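Side-chain contacts in tyrosine--tRNA ligase (Archaeoglobus fulgidus, PDB 2CYB), which probably attaches tyrosine to tRNA(Tyr) in two steps, first activating it with ATP and then transferring it to the acceptor end: residues A[225-228]-A[234-237]; A[249-254]-A[302-307]; A[260-265]-A[309-314]; A[267-270]-A[276-279]; A[288-291]-A[296-299]. One frame throughout, in Å; residues are numbered along the deposited sequence.

Contact 1. Residues A[225-228]-A[234-237]; sequences VRDP and RKIR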
# COMPACT_ATOMS: atom_id res chain seq x y z
N VAL A 225 5.71 -32.19 -6.83
CA VAL A 225 5.50 -33.31 -5.91
C VAL A 225 4.37 -34.21 -6.38
O VAL A 225 4.14 -35.28 -5.82
CB VAL A 225 5.14 -32.82 -4.49
CG1 VAL A 225 6.26 -31.96 -3.93
CG2 VAL A 225 3.82 -32.06 -4.52
N ARG A 226 3.65 -33.76 -7.40
CA ARG A 226 2.53 -34.52 -7.93
C ARG A 226 2.90 -35.29 -9.20
O ARG A 226 2.11 -36.09 -9.69
CB ARG A 226 1.36 -33.56 -8.21
CG ARG A 226 -0.01 -34.19 -8.16
CD ARG A 226 -1.09 -33.14 -8.43
NE ARG A 226 -2.43 -33.71 -8.39
CZ ARG A 226 -3.00 -34.23 -7.31
NH1 ARG A 226 -2.34 -34.25 -6.15
NH2 ARG A 226 -4.23 -34.72 -7.37
N ASP A 227 4.09 -35.04 -9.73
CA ASP A 227 4.52 -35.75 -10.94
C ASP A 227 4.61 -37.26 -10.67
O ASP A 227 5.21 -37.69 -9.69
CB ASP A 227 5.88 -35.25 -11.43
CG ASP A 227 5.80 -33.91 -12.14
OD1 ASP A 227 4.76 -33.61 -12.76
OD2 ASP A 227 6.80 -33.16 -12.10
N PRO A 228 3.99 -38.08 -11.54
CA PRO A 228 4.05 -39.53 -11.35
C PRO A 228 5.46 -40.05 -11.67
O PRO A 228 6.20 -39.43 -12.44
CB PRO A 228 3.00 -40.04 -12.33
CG PRO A 228 3.05 -39.03 -13.43
CD PRO A 228 3.12 -37.72 -12.68
N ARG A 234 10.90 -39.16 -17.11
CA ARG A 234 10.97 -38.46 -18.39
C ARG A 234 11.65 -37.10 -18.30
O ARG A 234 12.52 -36.77 -19.11
CB ARG A 234 9.55 -38.28 -18.97
CG ARG A 234 9.51 -37.34 -20.16
CD ARG A 234 8.09 -37.04 -20.61
NE ARG A 234 8.05 -35.83 -21.41
CZ ARG A 234 8.22 -34.60 -20.92
NH1 ARG A 234 8.17 -33.55 -21.73
NH2 ARG A 234 8.41 -34.43 -19.62
N LYS A 235 11.26 -36.30 -17.31
CA LYS A 235 11.85 -34.97 -17.12
C LYS A 235 13.34 -35.03 -16.82
O LYS A 235 14.12 -34.23 -17.34
CB LYS A 235 11.12 -34.22 -15.99
CG LYS A 235 9.69 -33.82 -16.34
CD LYS A 235 9.04 -33.05 -15.18
CE LYS A 235 7.66 -32.53 -15.55
NZ LYS A 235 7.04 -31.77 -14.42
N ILE A 236 13.74 -35.97 -15.97
CA ILE A 236 15.15 -36.12 -15.63
C ILE A 236 15.92 -36.60 -16.86
O ILE A 236 16.99 -36.08 -17.18
CB ILE A 236 15.36 -37.14 -14.47
CG1 ILE A 236 14.78 -36.56 -13.17
CG2 ILE A 236 16.84 -37.44 -14.27
CD1 ILE A 236 15.46 -35.28 -12.71
N ARG A 237 15.35 -37.58 -17.56
CA ARG A 237 15.99 -38.11 -18.76
C ARG A 237 16.38 -37.02 -19.76
O ARG A 237 17.49 -37.04 -20.29
CB ARG A 237 15.07 -39.13 -19.44
CG ARG A 237 15.54 -39.61 -20.81
CD ARG A 237 15.11 -41.06 -21.08
NE ARG A 237 13.73 -41.32 -20.66
CZ ARG A 237 12.65 -40.75 -21.19
NH1 ARG A 237 11.45 -41.07 -20.74
NH2 ARG A 237 12.78 -39.87 -22.18
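D227 and K235 both set CG beside the backbone N and anti to the carbonyl carbon (chi1 -76° and -69°). From there the K235 chain runs fully extended, so its ammonium reaches from the helix to the carboxylate of the loop. The two side chains cross at about a right angle. They form a salt bridge in which K235 NZ donates a hydrogen bond to D227 OD2 at 2.7 Å. The amine meets OD2 on its syn side but lies 31° out of the carboxylate plane. The other oxygen, D227 OD1, is 3.4 Å from K235 NZ, so one oxygen carries the bond. The aliphatic end of the lysine follows close behind, with K235 CE 3.6 Å from D227 OD2.

Each charged group has a second partner. OD2 also accepts from the backbone N of S224, and NZ also donates to the backbone O of Y222. These bonds probably limit how far either group can swing, although the contact lies at the surface and both residues are partly exposed. The paired charges are likely to stabilise each other.

The bridge links the loop just before helix 229-237 to K235 near the helix's far end; P228 is at the N-cap position. Beside K235, I236 packs on I251 and I254 of helix 250-263. On the loop side, V225 touches V96 of helix 83-99 and shares a backbone hydrogen bond with I45 of the 'HIGH' region.

Contact 2. Residues A[249-254]-A[302-307]; sequences NPILDI and IAVAKY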
# COMPACT_ATOMS: atom_id res chain seq x y z
N ASN A 249 24.12 -27.34 -12.79
CA ASN A 249 23.74 -28.66 -13.29
C ASN A 249 22.53 -29.09 -12.48
O ASN A 249 22.65 -29.46 -11.31
CB ASN A 249 24.89 -29.66 -13.13
CG ASN A 249 24.62 -30.99 -13.84
OD1 ASN A 249 25.50 -31.55 -14.49
ND2 ASN A 249 23.39 -31.49 -13.70
N PRO A 250 21.34 -29.05 -13.09
CA PRO A 250 20.05 -29.41 -12.50
C PRO A 250 20.01 -30.77 -11.81
O PRO A 250 19.39 -30.92 -10.76
CB PRO A 250 19.10 -29.36 -13.70
CG PRO A 250 19.73 -28.34 -14.58
CD PRO A 250 21.18 -28.70 -14.51
N ILE A 251 20.65 -31.76 -12.42
CA ILE A 251 20.66 -33.10 -11.84
C ILE A 251 21.56 -33.15 -10.61
O ILE A 251 21.18 -33.72 -9.59
CB ILE A 251 21.12 -34.13 -12.89
CG1 ILE A 251 20.22 -34.02 -14.13
CG2 ILE A 251 21.06 -35.54 -12.32
CD1 ILE A 251 18.74 -34.13 -13.81
N LEU A 252 22.74 -32.55 -10.71
CA LEU A 252 23.66 -32.52 -9.59
C LEU A 252 23.00 -31.77 -8.44
O LEU A 252 23.16 -32.13 -7.27
CB LEU A 252 24.97 -31.84 -9.97
CG LEU A 252 26.00 -32.75 -10.63
CD1 LEU A 252 27.25 -31.94 -10.97
CD2 LEU A 252 26.35 -33.89 -9.69
N ASP A 253 22.24 -30.73 -8.77
CA ASP A 253 21.56 -29.93 -7.76
C ASP A 253 20.57 -30.77 -6.98
O ASP A 253 20.46 -30.63 -5.77
CB ASP A 253 20.84 -28.73 -8.40
CG ASP A 253 21.80 -27.61 -8.78
OD1 ASP A 253 21.39 -26.69 -9.52
OD2 ASP A 253 22.97 -27.65 -8.34
N ILE A 254 19.83 -31.64 -7.67
CA ILE A 254 18.87 -32.47 -6.96
C ILE A 254 19.62 -33.41 -6.01
O ILE A 254 19.17 -33.67 -4.90
CB ILE A 254 18.00 -33.29 -7.94
CG1 ILE A 254 17.17 -32.34 -8.80
CG2 ILE A 254 17.09 -34.24 -7.15
CD1 ILE A 254 16.32 -33.04 -9.86
N ILE A 302 19.70 -41.78 -13.81
CA ILE A 302 18.89 -42.92 -13.39
C ILE A 302 18.78 -42.97 -11.87
O ILE A 302 17.70 -43.21 -11.33
CB ILE A 302 19.49 -44.26 -13.89
CG1 ILE A 302 19.47 -44.30 -15.42
CG2 ILE A 302 18.68 -45.42 -13.32
CD1 ILE A 302 18.10 -44.10 -16.02
N ALA A 303 19.90 -42.75 -11.19
CA ALA A 303 19.92 -42.79 -9.73
C ALA A 303 19.12 -41.64 -9.13
O ALA A 303 18.35 -41.83 -8.18
CB ALA A 303 21.37 -42.76 -9.21
N VAL A 304 19.29 -40.44 -9.68
CA VAL A 304 18.57 -39.28 -9.16
C VAL A 304 17.06 -39.48 -9.33
O VAL A 304 16.28 -39.16 -8.43
CB VAL A 304 19.00 -37.99 -9.89
CG1 VAL A 304 18.07 -36.83 -9.52
CG2 VAL A 304 20.44 -37.66 -9.53
N ALA A 305 16.65 -40.02 -10.47
CA ALA A 305 15.23 -40.26 -10.71
C ALA A 305 14.68 -41.28 -9.71
O ALA A 305 13.57 -41.13 -9.20
CB ALA A 305 15.00 -40.75 -12.15
N LYS A 306 15.46 -42.32 -9.44
CA LYS A 306 15.02 -43.35 -8.51
C LYS A 306 14.87 -42.82 -7.08
O LYS A 306 13.87 -43.10 -6.41
CB LYS A 306 16.00 -44.53 -8.51
CG LYS A 306 15.67 -45.60 -7.48
CD LYS A 306 16.68 -46.73 -7.49
CE LYS A 306 16.36 -47.75 -6.41
NZ LYS A 306 17.36 -48.85 -6.35
N TYR A 307 15.86 -42.07 -6.60
CA TYR A 307 15.77 -41.53 -5.26
C TYR A 307 14.68 -40.48 -5.14
O TYR A 307 13.95 -40.44 -4.15
CB TYR A 307 17.11 -40.95 -4.83
CG TYR A 307 18.08 -41.99 -4.32
CD1 TYR A 307 18.83 -42.77 -5.20
CD2 TYR A 307 18.22 -42.22 -2.95
CE1 TYR A 307 19.70 -43.75 -4.73
CE2 TYR A 307 19.08 -43.20 -2.47
CZ TYR A 307 19.82 -43.96 -3.36
OH TYR A 307 20.69 -44.92 -2.89
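V304 meets I251 and I254 in a buried, wholly apolar contact between helix 250-263 and helix 297-319. It presents one methyl to each isoleucine. V304 CG2 lies 3.6 Å from I251 CG2, and V304 CG1 lies 3.6 Å from I254 CG2. The valine is therefore set against two residues one turn apart on the opposing helix. It has the largest buried area of the three.

The torsions explain the choice of branches. With CG1 beside the backbone N (chi1 -56° and -63°), both isoleucines leave CG2 anti to it, and this short branch does the touching. V304 turns CG1 anti to its own N (chi1 170°) and CG2 anti to the carbonyl carbon, which spreads the two methyls toward separate partners. V304 CG1 also comes 3.9 Å from I254 CB. The side chains cross obliquely in both pairs.

This is side-chain packing between two helices far apart in sequence. They probably belong to the helical C-terminal region that follows the Rossmann-type catalytic core in tyrosyl-tRNA synthetases. With an alanine in place of V304, the CG2 methyls of I251 and I254 would probably lose their mates and a gap would open between the helices.

Further apolar groups lie around the same seam. I259 of helix 250-263 touches both V304 and I254. On the far side of helix 250-263, L252 packs on F283 and L286 of helix 283-292. A303, next to V304, lies on I266 and V268 of strand 266-268.

Contact 3. Residues A[260-265]-A[309-314]; sequences LPRFGK and NMLLED
L311 and F263 bury the most surface here, with R262 next. L311 reaches from helix 297-319 toward the last turn of helix 250-263. Its CG is anti to the backbone N (chi1 -153°), which carries the isobutyl group across to R262. There the methyl L311 CD1 presses on the aliphatic part of the arginine, 3.4 Å from R262 CD, a tight fit. The two side chains cross at about a right angle. The arginine chain is extended from CG to NE, and its CD methylene makes the closest approach.

F263 comes in beside it. Its tip, F263 CZ, is 4.2 Å from M310 CB. The backbone N of L311 sits at the ring edge, near the ring plane, 4.4 Å from F263 CZ. The ring also nears the leucine methyl, with F263 CE1 4.4 Å from L311 CD1. The same ring packs edge-to-face with Y307, one turn earlier on helix 297-319.

The guanidinium of R262 carries on past the leucine, where NH2 makes a weak hydrogen bond to the backbone O of L100. The close side-chain contacts are between carbons. They imply dispersion and the exclusion of water, with the arginine's charge held beyond the leucine.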
# COMPACT_ATOMS: atom_id res chain seq x y z
N LEU A 260 21.03 -36.25 -1.01
CA LEU A 260 22.03 -36.46 0.03
C LEU A 260 21.58 -35.98 1.41
O LEU A 260 21.78 -36.68 2.40
CB LEU A 260 23.35 -35.80 -0.38
CG LEU A 260 24.09 -36.62 -1.45
CD1 LEU A 260 25.19 -35.79 -2.07
CD2 LEU A 260 24.64 -37.89 -0.82
N PRO A 261 20.96 -34.79 1.50
CA PRO A 261 20.51 -34.32 2.82
C PRO A 261 19.46 -35.23 3.44
O PRO A 261 19.39 -35.38 4.66
CB PRO A 261 19.96 -32.93 2.52
CG PRO A 261 20.88 -32.45 1.43
CD PRO A 261 20.95 -33.68 0.53
N ARG A 262 18.63 -35.84 2.60
CA ARG A 262 17.58 -36.71 3.08
C ARG A 262 17.97 -38.18 3.24
O ARG A 262 17.52 -38.83 4.18
CB ARG A 262 16.36 -36.60 2.16
CG ARG A 262 15.64 -35.28 2.31
CD ARG A 262 14.60 -35.05 1.24
NE ARG A 262 13.74 -33.93 1.61
CZ ARG A 262 12.93 -33.93 2.66
NH1 ARG A 262 12.87 -35.00 3.45
NH2 ARG A 262 12.19 -32.86 2.94
N PHE A 263 18.80 -38.69 2.34
CA PHE A 263 19.20 -40.09 2.43
C PHE A 263 20.55 -40.37 3.07
O PHE A 263 20.78 -41.48 3.56
CB PHE A 263 19.17 -40.74 1.05
CG PHE A 263 17.79 -40.85 0.46
CD1 PHE A 263 17.24 -39.79 -0.26
CD2 PHE A 263 17.03 -42.00 0.64
CE1 PHE A 263 15.95 -39.88 -0.79
CE2 PHE A 263 15.74 -42.10 0.11
CZ PHE A 263 15.20 -41.04 -0.61
N GLY A 264 21.45 -39.40 3.06
CA GLY A 264 22.76 -39.61 3.66
C GLY A 264 23.80 -40.05 2.65
O GLY A 264 24.98 -39.70 2.76
N LYS A 265 23.36 -40.82 1.67
CA LYS A 265 24.25 -41.31 0.63
C LYS A 265 23.39 -41.69 -0.56
O LYS A 265 22.18 -41.85 -0.43
CB LYS A 265 25.01 -42.55 1.11
CG LYS A 265 24.12 -43.73 1.48
CD LYS A 265 23.20 -43.39 2.65
CE LYS A 265 22.29 -44.56 3.02
NZ LYS A 265 23.04 -45.74 3.51
N ASN A 309 12.01 -40.33 -6.87
CA ASN A 309 10.74 -41.04 -6.89
C ASN A 309 10.43 -41.68 -5.54
O ASN A 309 9.27 -41.78 -5.15
CB ASN A 309 10.70 -42.09 -8.00
CG ASN A 309 10.25 -41.51 -9.32
OD1 ASN A 309 9.39 -40.62 -9.35
ND2 ASN A 309 10.80 -42.00 -10.42
N MET A 310 11.47 -42.12 -4.83
CA MET A 310 11.26 -42.72 -3.53
C MET A 310 10.77 -41.63 -2.58
O MET A 310 9.87 -41.83 -1.77
CB MET A 310 12.57 -43.32 -2.99
CG MET A 310 13.03 -44.56 -3.74
SD MET A 310 14.39 -45.41 -2.90
CE MET A 310 15.76 -44.45 -3.46
N LEU A 311 11.38 -40.46 -2.72
CA LEU A 311 11.06 -39.29 -1.91
C LEU A 311 9.59 -38.88 -2.09
O LEU A 311 8.85 -38.72 -1.11
CB LEU A 311 12.00 -38.15 -2.31
CG LEU A 311 12.36 -37.06 -1.30
CD1 LEU A 311 13.56 -36.28 -1.81
CD2 LEU A 311 11.17 -36.14 -1.09
N LEU A 312 9.18 -38.72 -3.34
CA LEU A 312 7.81 -38.31 -3.65
C LEU A 312 6.79 -39.40 -3.36
O LEU A 312 5.68 -39.11 -2.89
CB LEU A 312 7.71 -37.89 -5.12
CG LEU A 312 8.30 -36.54 -5.50
CD1 LEU A 312 9.75 -36.45 -5.07
CD2 LEU A 312 8.19 -36.34 -7.00
N GLU A 313 7.15 -40.65 -3.64
CA GLU A 313 6.24 -41.76 -3.38
C GLU A 313 5.91 -41.79 -1.90
O GLU A 313 4.75 -41.91 -1.51
CB GLU A 313 6.88 -43.09 -3.80
CG GLU A 313 6.65 -43.45 -5.25
CD GLU A 313 5.18 -43.73 -5.54
OE1 GLU A 313 4.63 -44.69 -4.97
OE2 GLU A 313 4.58 -42.98 -6.34
N ASP A 314 6.94 -41.67 -1.07
CA ASP A 314 6.75 -41.65 0.37
C ASP A 314 5.89 -40.45 0.77
O ASP A 314 5.03 -40.55 1.64
CB ASP A 314 8.11 -41.57 1.07
CG ASP A 314 7.98 -41.52 2.58
OD1 ASP A 314 7.46 -42.49 3.17
OD2 ASP A 314 8.40 -40.50 3.17

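Contact 4. Residues A[267-270]-A[276-279]; sequences VVER and GDVE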
# COMPACT_ATOMS: atom_id res chain seq x y z
N VAL A 267 23.30 -44.40 -3.89
CA VAL A 267 23.87 -45.52 -4.61
C VAL A 267 23.55 -45.35 -6.09
O VAL A 267 22.39 -45.18 -6.47
CB VAL A 267 23.27 -46.86 -4.12
CG1 VAL A 267 23.82 -48.01 -4.95
CG2 VAL A 267 23.60 -47.06 -2.65
N VAL A 268 24.59 -45.36 -6.92
CA VAL A 268 24.41 -45.22 -8.35
C VAL A 268 24.68 -46.57 -8.98
O VAL A 268 25.84 -46.96 -9.17
CB VAL A 268 25.39 -44.18 -8.92
CG1 VAL A 268 25.21 -44.05 -10.42
CG2 VAL A 268 25.16 -42.84 -8.24
N GLU A 269 23.62 -47.31 -9.29
CA GLU A 269 23.79 -48.62 -9.90
C GLU A 269 24.27 -48.41 -11.33
O GLU A 269 23.79 -47.52 -12.03
CB GLU A 269 22.46 -49.39 -9.90
CG GLU A 269 21.77 -49.42 -8.54
CD GLU A 269 20.64 -50.44 -8.47
OE1 GLU A 269 19.94 -50.63 -9.48
OE2 GLU A 269 20.46 -51.04 -7.39
N ARG A 270 25.23 -49.23 -11.76
CA ARG A 270 25.77 -49.12 -13.10
C ARG A 270 26.17 -50.48 -13.63
O ARG A 270 26.44 -51.39 -12.85
CB ARG A 270 27.03 -48.24 -13.12
CG ARG A 270 26.86 -46.82 -12.66
CD ARG A 270 28.16 -46.04 -12.84
NE ARG A 270 29.24 -46.58 -12.01
CZ ARG A 270 30.44 -46.01 -11.89
NH1 ARG A 270 30.72 -44.90 -12.55
NH2 ARG A 270 31.35 -46.56 -11.10
N GLY A 276 30.41 -50.38 -12.56
CA GLY A 276 29.70 -51.13 -11.53
C GLY A 276 29.06 -50.19 -10.53
O GLY A 276 29.31 -48.99 -10.54
N ASP A 277 28.23 -50.74 -9.65
CA ASP A 277 27.55 -49.93 -8.65
C ASP A 277 28.56 -49.17 -7.79
O ASP A 277 29.59 -49.72 -7.39
CB ASP A 277 26.67 -50.80 -7.75
CG ASP A 277 25.65 -51.59 -8.55
OD1 ASP A 277 25.43 -51.27 -9.74
OD2 ASP A 277 25.05 -52.54 -7.99
N VAL A 278 28.27 -47.90 -7.54
CA VAL A 278 29.14 -47.08 -6.73
C VAL A 278 28.26 -46.31 -5.76
O VAL A 278 27.12 -45.96 -6.08
CB VAL A 278 29.95 -46.09 -7.60
CG1 VAL A 278 29.00 -45.22 -8.42
CG2 VAL A 278 30.85 -45.23 -6.72
N GLU A 279 28.79 -46.05 -4.56
CA GLU A 279 28.04 -45.33 -3.55
C GLU A 279 28.77 -44.05 -3.16
O GLU A 279 30.00 -44.04 -3.01
CB GLU A 279 27.84 -46.20 -2.31
CG GLU A 279 27.00 -45.56 -1.21
CD GLU A 279 26.85 -46.46 0.01
OE1 GLU A 279 27.89 -46.77 0.64
OE2 GLU A 279 25.71 -46.85 0.33
O HOH W 1 31.70 -48.76 -8.70
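R270 and V268 meet G276 and V278 in a beta hairpin formed by strands 266-268 and 278-280. V268 and V278 are an antiparallel hydrogen-bonded pair. V268 N donates to V278 O at 2.7 Å, nearly along the C=O axis. V278 N returns a bond to V268 O at 3.1 Å, from above the carbonyl plane.

The tight part lies on the face of V268 and V278. V278 CG1 takes the crowded position between the backbone N and the carbonyl carbon (chi1 57°). There it meets V268 CB at 3.8 Å. The arginine chain bends at chi3 (-64°), which brings its side edge to G276. R270 NE donates to G276 O at 2.8 Å, and NH2 adds a longer bond to the same oxygen. G276 O lies in the guanidinium plane, gripped side-on by both nitrogens, while V278 CG1 lies over one face. A methionine in place of R270 would probably leave G276 O without its two donors and V278 CG1 without the flat group it covers. Beneath this face, V268 packs on A303 and D299 of helix 297-319.

The other side is looser and more exposed. V267 CG2 merely touches E279 OE2 at 3.7 Å, in a non-hydrogen-bonded pair, and E279, E269 and D277 are exposed. E269 and D277 carry like charges, with E269 OE2 and D277 OD2 4.9 Å apart. D277 is nevertheless tied down by its other oxygen: R270 N donates to D277 OD1 at 2.9 Å, on the anti side of the carboxylate.

Contact 5. Residues A[288-291]-A[296-299]; sequences EDFK and HPLD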
# COMPACT_ATOMS: atom_id res chain seq x y z
N GLU A 288 33.18 -34.73 -7.43
CA GLU A 288 34.56 -35.02 -7.82
C GLU A 288 34.58 -36.06 -8.95
O GLU A 288 35.30 -35.90 -9.93
CB GLU A 288 35.35 -35.54 -6.62
CG GLU A 288 36.66 -34.80 -6.38
CD GLU A 288 36.46 -33.37 -5.90
OE1 GLU A 288 35.85 -32.57 -6.64
OE2 GLU A 288 36.93 -33.04 -4.78
N ASP A 289 33.80 -37.13 -8.79
CA ASP A 289 33.75 -38.17 -9.81
C ASP A 289 33.06 -37.70 -11.08
O ASP A 289 33.38 -38.16 -12.18
CB ASP A 289 33.02 -39.41 -9.26
CG ASP A 289 33.98 -40.45 -8.72
OD1 ASP A 289 35.20 -40.18 -8.69
OD2 ASP A 289 33.52 -41.54 -8.32
N PHE A 290 32.13 -36.77 -10.93
CA PHE A 290 31.41 -36.22 -12.07
C PHE A 290 32.36 -35.31 -12.85
O PHE A 290 32.41 -35.33 -14.08
CB PHE A 290 30.20 -35.41 -11.61
CG PHE A 290 29.24 -35.08 -12.71
CD1 PHE A 290 28.32 -36.03 -13.16
CD2 PHE A 290 29.27 -33.84 -13.34
CE1 PHE A 290 27.46 -35.75 -14.21
CE2 PHE A 290 28.41 -33.55 -14.39
CZ PHE A 290 27.50 -34.51 -14.83
N LYS A 291 33.12 -34.52 -12.11
CA LYS A 291 34.06 -33.59 -12.69
C LYS A 291 35.18 -34.33 -13.43
O LYS A 291 35.64 -33.88 -14.48
CB LYS A 291 34.64 -32.71 -11.58
CG LYS A 291 35.14 -31.35 -12.03
CD LYS A 291 35.51 -30.49 -10.83
CE LYS A 291 35.94 -29.09 -11.25
NZ LYS A 291 36.28 -28.23 -10.08
N HIS A 296 29.21 -40.78 -15.08
CA HIS A 296 28.59 -40.25 -16.29
C HIS A 296 27.16 -39.80 -16.05
O HIS A 296 26.43 -40.40 -15.26
CB HIS A 296 28.62 -41.33 -17.39
CG HIS A 296 28.22 -40.84 -18.74
ND1 HIS A 296 26.93 -40.45 -19.04
CD2 HIS A 296 28.95 -40.63 -19.86
CE1 HIS A 296 26.88 -40.02 -20.29
NE2 HIS A 296 28.09 -40.12 -20.81
N PRO A 297 26.74 -38.72 -16.72
CA PRO A 297 25.40 -38.15 -16.61
C PRO A 297 24.27 -39.18 -16.71
O PRO A 297 23.31 -39.13 -15.94
CB PRO A 297 25.36 -37.16 -17.77
CG PRO A 297 26.73 -36.63 -17.76
CD PRO A 297 27.58 -37.87 -17.59
N LEU A 298 24.40 -40.14 -17.63
CA LEU A 298 23.35 -41.14 -17.79
C LEU A 298 23.13 -42.01 -16.57
O LEU A 298 21.98 -42.33 -16.23
CB LEU A 298 23.66 -42.02 -19.01
CG LEU A 298 23.60 -41.26 -20.34
CD1 LEU A 298 24.12 -42.13 -21.47
CD2 LEU A 298 22.16 -40.83 -20.61
N ASP A 299 24.20 -42.39 -15.89
CA ASP A 299 24.06 -43.20 -14.69
C ASP A 299 23.53 -42.34 -13.55
O ASP A 299 22.67 -42.76 -12.79
CB ASP A 299 25.40 -43.86 -14.34
CG ASP A 299 25.89 -44.80 -15.43
OD1 ASP A 299 25.10 -45.68 -15.85
OD2 ASP A 299 27.05 -44.66 -15.88
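F290 carries this contact with P297, reaching out of helix 283-292 to the start of helix 297-319. Its CB begins at the helix surface and lies well short of the other segment. CG stands anti to the backbone N (chi1 -167°), which sends the ring outward. One side of the ring then faces helix 250-263, where F290 CD2 lies 3.6 Å from L252 CD1. The other side turns to the proline. F290 CE1 is 3.7 Å from P297 CG and also nears P297 N. At the tip, F290 CZ meets the same P297 CG at 3.7 Å. One ring carbon of the proline thus rests against two neighbouring atoms of the phenyl. The two side chains cross at about a right angle, and both residues are buried.

The residue before the proline caps the helix. H296 is at the N-cap position of helix 297-319. Its ND1 accepts a nearly straight hydrogen bond from L298 N at 2.9 Å, in the imidazole plane. P297 CD lies over one face of that imidazole, offset toward the rim. Because ND1 accepts here, any proton on the ring is probably at NE2.

A backbone hydrogen bond between D289 and L295 also ties the turn to the first helix. Together these features form a tight connection between consecutive helices, with a side-chain N-cap on the second and an aromatic of the first packed on its opening proline.

In the fold
Following the chain from the N terminus, contact 1 closes first, bringing the loop before helix 229-237 to a residue near the far end of that helix. It is in series with all the others. Helix 250-263 then opens contact 2 and, further on, contact 3. Both wait for helix 297-319 to return, and their segments alternate, so they cross. Contacts 4 and 5 are nested inside both loops: contact 4 closes the hairpin of strands 266-268 and 278-280, then contact 5 closes the turn from helix 283-292 into helix 297-319. Helix 229-237 rests on helix 250-263, and L312 brings contact 3 against the loop of contact 1. Y307 ties contact 2 to the hairpin, through a probable hydrogen bond to V267 N.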